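Local coordinates for protein phosphonomutase (Burkholderia cenocepacia J2315, PDB 4MG4) that belongs to the phosphoenolpyruvate phosphomutase family and folds as a closed eight-stranded parallel barrel ringed by helices, at residues V91-G96 against A109-A114; L195-L200 against R207-A212. All coordinates share one frame; numbering follows the deposited sequence. Where two conformers were deposited one is given.

Contact 1: V91-G96 against A109-A114; sequences VDLESG and AMSIRA
Val91, near the end of strand 89-92, and Ser111, on helix 101-113, bring the two backbones closest together, their CA atoms 7.5 Å apart; beyond the strand the chain bends through a type II' turn from Leu93 to Gly96, closed by Gly96 N on Leu93 O at 2.8 Å. Within 109-114 Ser111 alone meets 91-96, through its methylene: CB lies 3.9 Å from Val91 CG1 and 4.2 Å from Leu93 CD1, so one branch of each apolar side chain converges on the same carbon. Val91 CG1 is placed there by a chi1 of 61°, between the backbone N and the carbonyl carbon. This is the inner side of the beta-alpha-beta unit made by strand 89-92, helix 101-113 and strand 118-122 of the TIM barrel, where the helix covers the outside of the sheet; Leu93 also touches Thr107 and Ile108 of that helix. The hydroxyl of Ser111 is satisfied away from the strand, bonded to Ile108 O one turn back and to Tyr155 OH. On the other face of the strand, Asp92 forms an Asx turn: Glu94 N gives a 2.9 Å bond to Asp92 OD1, reaching it from 38° above the carboxylate plane, while Asp92 OD2 takes the backbone N of Ser54. Leu78 of helix 71-84 also packs on Val91.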
loop_
_atom_site.group_PDB
_atom_site.type_symbol
_atom_site.label_atom_id
_atom_site.label_comp_id
_atom_site.label_asym_id
_atom_site.label_seq_id
_atom_site.Cartn_x
_atom_site.Cartn_y
_atom_site.Cartn_z
ATOM N N VAL A 91 13.068 2.015 -11.154
ATOM C CA VAL A 91 12.691 2.863 -10.031
ATOM C C VAL A 91 12.661 4.331 -10.410
ATOM O O VAL A 91 13.610 4.865 -10.979
ATOM C CB VAL A 91 13.606 2.607 -8.810
ATOM C CG1 VAL A 91 15.062 2.920 -9.096
ATOM C CG2 VAL A 91 13.188 3.484 -7.645
ATOM N N ASP A 92 11.604 5.019 -9.990
ATOM C CA ASP A 92 11.517 6.461 -10.128
ATOM C C ASP A 92 12.348 7.123 -9.057
ATOM O O ASP A 92 12.007 7.067 -7.864
ATOM C CB ASP A 92 10.061 6.908 -10.059
ATOM C CG ASP A 92 9.862 8.405 -10.239
ATOM O OD1 ASP A 92 10.812 9.161 -10.474
ATOM O OD2 ASP A 92 8.640 8.788 -10.175
ATOM N N LEU A 93 13.457 7.715 -9.452
ATOM C CA LEU A 93 14.338 8.447 -8.496
ATOM C C LEU A 93 14.130 9.957 -8.485
ATOM O O LEU A 93 14.963 10.696 -7.938
ATOM C CB LEU A 93 15.783 8.133 -8.802
ATOM C CG LEU A 93 16.098 6.641 -8.654
ATOM C CD1 LEU A 93 17.517 6.374 -9.068
ATOM C CD2 LEU A 93 15.855 6.117 -7.235
ATOM N N GLU A 94 13.061 10.425 -9.121
ATOM C CA GLU A 94 12.742 11.848 -9.178
ATOM C C GLU A 94 13.958 12.599 -9.721
ATOM O O GLU A 94 14.478 12.178 -10.750
ATOM C CB GLU A 94 12.253 12.348 -7.814
ATOM C CG GLU A 94 10.920 11.679 -7.480
ATOM C CD GLU A 94 10.308 12.237 -6.205
ATOM O OE1 GLU A 94 9.784 13.360 -6.310
ATOM O OE2 GLU A 94 10.398 11.576 -5.133
ATOM N N SER A 95 14.430 13.675 -9.060
ATOM C CA SER A 95 15.603 14.422 -9.550
ATOM C C SER A 95 16.933 13.781 -9.152
ATOM O O SER A 95 17.984 14.279 -9.540
ATOM C CB SER A 95 15.537 15.901 -9.058
ATOM O OG SER A 95 15.779 15.940 -7.695
ATOM N N GLY A 96 16.904 12.660 -8.395
ATOM C CA GLY A 96 18.069 11.903 -8.080
ATOM C C GLY A 96 18.544 11.983 -6.638
ATOM O O GLY A 96 19.585 11.456 -6.358
ATOM N N ALA A 109 23.752 4.287 -7.510
ATOM C CA ALA A 109 24.480 3.137 -7.003
ATOM C C ALA A 109 23.679 2.435 -5.947
ATOM O O ALA A 109 23.669 1.214 -5.912
ATOM C CB ALA A 109 25.869 3.527 -6.439
ATOM N N MET A 110 23.003 3.176 -5.082
ATOM C CA MET A 110 22.131 2.546 -4.092
ATOM C C MET A 110 20.930 1.822 -4.724
ATOM O O MET A 110 20.526 0.764 -4.247
ATOM C CB MET A 110 21.696 3.557 -3.058
ATOM C CG MET A 110 22.926 4.099 -2.393
ATOM S SD MET A 110 23.471 3.016 -1.066
ATOM C CE MET A 110 24.163 1.453 -1.421
ATOM N N SER A 111 20.375 2.372 -5.811
ATOM C CA SER A 111 19.259 1.727 -6.489
ATOM C C SER A 111 19.680 0.386 -7.039
ATOM O O SER A 111 18.904 -0.554 -7.037
ATOM C CB SER A 111 18.650 2.622 -7.577
ATOM O OG SER A 111 19.473 2.628 -8.757
ATOM N N ILE A 112 20.919 0.289 -7.511
ATOM C CA ILE A 112 21.472 -0.931 -8.083
ATOM C C ILE A 112 21.667 -1.974 -6.975
ATOM O O ILE A 112 21.298 -3.156 -7.132
ATOM C CB ILE A 112 22.793 -0.620 -8.828
ATOM C CG1 ILE A 112 22.460 0.149 -10.137
ATOM C CG2 ILE A 112 23.508 -1.890 -9.156
ATOM C CD1 ILE A 112 23.619 0.814 -10.809
ATOM N N ARG A 113 22.220 -1.507 -5.850
ATOM C CA ARG A 113 22.381 -2.354 -4.650
ATOM C C ARG A 113 21.029 -2.899 -4.154
ATOM O O ARG A 113 20.957 -4.073 -3.712
ATOM C CB ARG A 113 23.121 -1.600 -3.543
ATOM C CG ARG A 113 24.524 -1.326 -3.986
ATOM C CD ARG A 113 25.175 -0.286 -3.108
ATOM N NE ARG A 113 26.473 0.100 -3.619
ATOM C CZ ARG A 113 26.974 1.318 -3.656
ATOM N NH1 ARG A 113 26.368 2.381 -3.138
ATOM N NH2 ARG A 113 28.179 1.465 -4.219
ATOM N N ALA A 114 19.970 -2.095 -4.290
ATOM C CA ALA A 114 18.590 -2.467 -3.947
ATOM C C ALA A 114 17.929 -3.420 -4.968
ATOM O O ALA A 114 16.918 -4.022 -4.664
ATOM C CB ALA A 114 17.755 -1.197 -3.765
#

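Contact 2: L195-L200 against R207-A212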
loop_
_atom_site.group_PDB
_atom_site.type_symbol
_atom_site.label_atom_id
_atom_site.label_comp_id
_atom_site.label_asym_id
_atom_site.label_seq_id
_atom_site.Cartn_x
_atom_site.Cartn_y
_atom_site.Cartn_z
ATOM N N LEU A 195 14.250 8.505 -23.257
ATOM C CA LEU A 195 13.746 9.859 -22.996
ATOM C C LEU A 195 12.290 9.756 -22.600
ATOM O O LEU A 195 11.493 9.183 -23.365
ATOM C CB LEU A 195 13.812 10.713 -24.259
ATOM C CG LEU A 195 13.346 12.163 -24.177
ATOM C CD1 LEU A 195 14.377 12.949 -23.337
ATOM C CD2 LEU A 195 13.128 12.675 -25.590
ATOM N N PHE A 196 11.911 10.326 -21.476
ATOM C CA PHE A 196 10.537 10.376 -21.017
ATOM C C PHE A 196 10.049 11.861 -21.058
ATOM O O PHE A 196 10.669 12.755 -20.472
ATOM C CB PHE A 196 10.439 9.793 -19.603
ATOM C CG PHE A 196 9.072 9.847 -18.961
ATOM C CD1 PHE A 196 7.911 9.670 -19.714
ATOM C CD2 PHE A 196 8.956 9.991 -17.603
ATOM C CE1 PHE A 196 6.650 9.608 -19.093
ATOM C CE2 PHE A 196 7.719 10.018 -16.985
ATOM C CZ PHE A 196 6.565 9.828 -17.743
ATOM N N VAL A 197 8.967 12.098 -21.808
ATOM C CA VAL A 197 8.405 13.435 -22.011
ATOM C C VAL A 197 6.930 13.440 -21.517
ATOM O O VAL A 197 6.011 13.379 -22.331
ATOM C CB VAL A 197 8.503 13.889 -23.491
ATOM C CG1 VAL A 197 8.087 15.363 -23.599
ATOM C CG2 VAL A 197 9.922 13.709 -23.970
ATOM N N PRO A 198 6.721 13.516 -20.205
ATOM C CA PRO A 198 5.354 13.626 -19.712
ATOM C C PRO A 198 4.713 14.926 -20.079
ATOM O O PRO A 198 5.406 15.926 -20.370
ATOM C CB PRO A 198 5.531 13.499 -18.193
ATOM C CG PRO A 198 6.920 13.929 -17.899
ATOM C CD PRO A 198 7.687 13.432 -19.091
ATOM N N GLY A 199 3.392 14.924 -20.102
ATOM C CA GLY A 199 2.674 16.125 -20.430
ATOM C C GLY A 199 2.481 16.378 -21.888
ATOM O O GLY A 199 1.819 17.336 -22.258
ATOM N N LEU A 200 2.978 15.487 -22.724
ATOM C CA LEU A 200 2.877 15.594 -24.144
ATOM C C LEU A 200 1.813 14.612 -24.674
ATOM O O LEU A 200 1.934 13.415 -24.475
ATOM C CB LEU A 200 4.237 15.279 -24.762
ATOM C CG LEU A 200 4.267 15.368 -26.281
ATOM C CD1 LEU A 200 3.863 16.779 -26.748
ATOM C CD2 LEU A 200 5.591 14.907 -26.802
ATOM N N ARG A 207 4.819 12.472 -33.019
ATOM C CA ARG A 207 5.426 11.934 -34.235
ATOM C C ARG A 207 6.760 12.586 -34.531
ATOM O O ARG A 207 7.743 11.928 -34.907
ATOM C CB ARG A 207 4.497 12.136 -35.428
ATOM C CG ARG A 207 3.259 11.250 -35.416
ATOM C CD ARG A 207 2.522 11.495 -36.735
ATOM N NE ARG A 207 1.214 10.854 -36.768
ATOM C CZ ARG A 207 0.955 9.577 -37.046
ATOM N NH1 ARG A 207 1.945 8.701 -37.204
ATOM N NH2 ARG A 207 -0.287 9.159 -37.044
ATOM N N ALA A 208 6.796 13.909 -34.403
ATOM C CA ALA A 208 8.024 14.656 -34.644
ATOM C C ALA A 208 9.131 14.287 -33.681
ATOM O O ALA A 208 10.305 14.151 -34.055
ATOM C CB ALA A 208 7.770 16.160 -34.594
ATOM N N LEU A 209 8.710 14.065 -32.440
ATOM C CA LEU A 209 9.629 13.633 -31.383
ATOM C C LEU A 209 10.236 12.278 -31.648
ATOM O O LEU A 209 11.432 12.113 -31.507
ATOM C CB LEU A 209 8.878 13.622 -30.050
ATOM C CG LEU A 209 9.707 13.237 -28.845
ATOM C CD1 LEU A 209 10.894 14.137 -28.594
ATOM C CD2 LEU A 209 8.789 13.160 -27.619
ATOM N N THR A 210 9.400 11.293 -31.950
ATOM C CA THR A 210 9.913 9.957 -32.179
ATOM C C THR A 210 10.775 9.896 -33.470
ATOM O O THR A 210 11.737 9.128 -33.509
ATOM C CB THR A 210 8.782 8.913 -32.258
ATOM O OG1 THR A 210 7.952 9.180 -33.399
ATOM C CG2 THR A 210 7.918 8.839 -30.981
ATOM N N ALA A 211 10.451 10.716 -34.467
ATOM C CA ALA A 211 11.260 10.813 -35.726
ATOM C C ALA A 211 12.670 11.338 -35.461
ATOM O O ALA A 211 13.632 10.846 -36.056
ATOM C CB ALA A 211 10.560 11.683 -36.745
ATOM N N ALA A 212 12.798 12.315 -34.555
ATOM C CA ALA A 212 14.051 13.021 -34.306
ATOM C C ALA A 212 14.810 12.594 -33.066
ATOM O O ALA A 212 15.997 12.922 -32.949
ATOM C CB ALA A 212 13.799 14.532 -34.248
#
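Leu209 extends from helix 203-212 with CG anti to its backbone N (chi1 -178°), which sets its two methyls among Leu195, Val197 and Leu200, and Leu195 and Leu200 adopt the same extended first torsion to meet it. The two branches of Leu209 divide the work. CD1 touches Leu195 CD2 at 4.0 Å; CD2 lies 3.7 Å from Leu200 CD2 and 3.9 Å from Val197 CG2. Against both leucines the side chain of Leu209 crosses at a slant; Val197 and Leu209 lie alongside with their side chains oppositely directed. Val197 contributes the methyl beside its backbone N. All contacts across the pair of segments are therefore methyl to methyl, and a single residue of 207-212 fills the interface while the backbones stay well apart, with the CA atoms of Val197 and Leu209 separated by 9.5 Å.

Leu200 is returned to the helix side by a type II turn from Val197 to Leu200, in which Gly199 takes a positive phi (85°). Leu195 and Val197 both direct their CB toward the helix. The CB of Phe196, the residue between them in sequence, points away from it, and one face of the Phe196 ring is covered centrally by Pro198 CD.

All four touching residues are buried. Strand 194-196, helix 203-212 and strand 217-220 form one beta-alpha-beta unit of the barrel: Leu209 also rests on Val217 of the next strand, while Ala184 and Thr180 of helix 174-190 pack on Leu195 and Val197.

How the contacts relate
Contacts 1 and 2 are separate strand-to-helix seams of one TIM barrel, following each other along the chain and lying on opposite sides of the chain's centre. Their own centres are 24 Å apart, and their nearest atoms, about 7 Å from each other, do not touch. Going the shorter way round the closed sheet, strands 118-122 and 156-160 stand between strand 89-92 of contact 1 and strand 194-196 of contact 2. Both seams pack a helix on the strand it follows in the chain, and in each the helical segment meets its partner through one residue, Ser111 in contact 1 and Leu209 in contact 2.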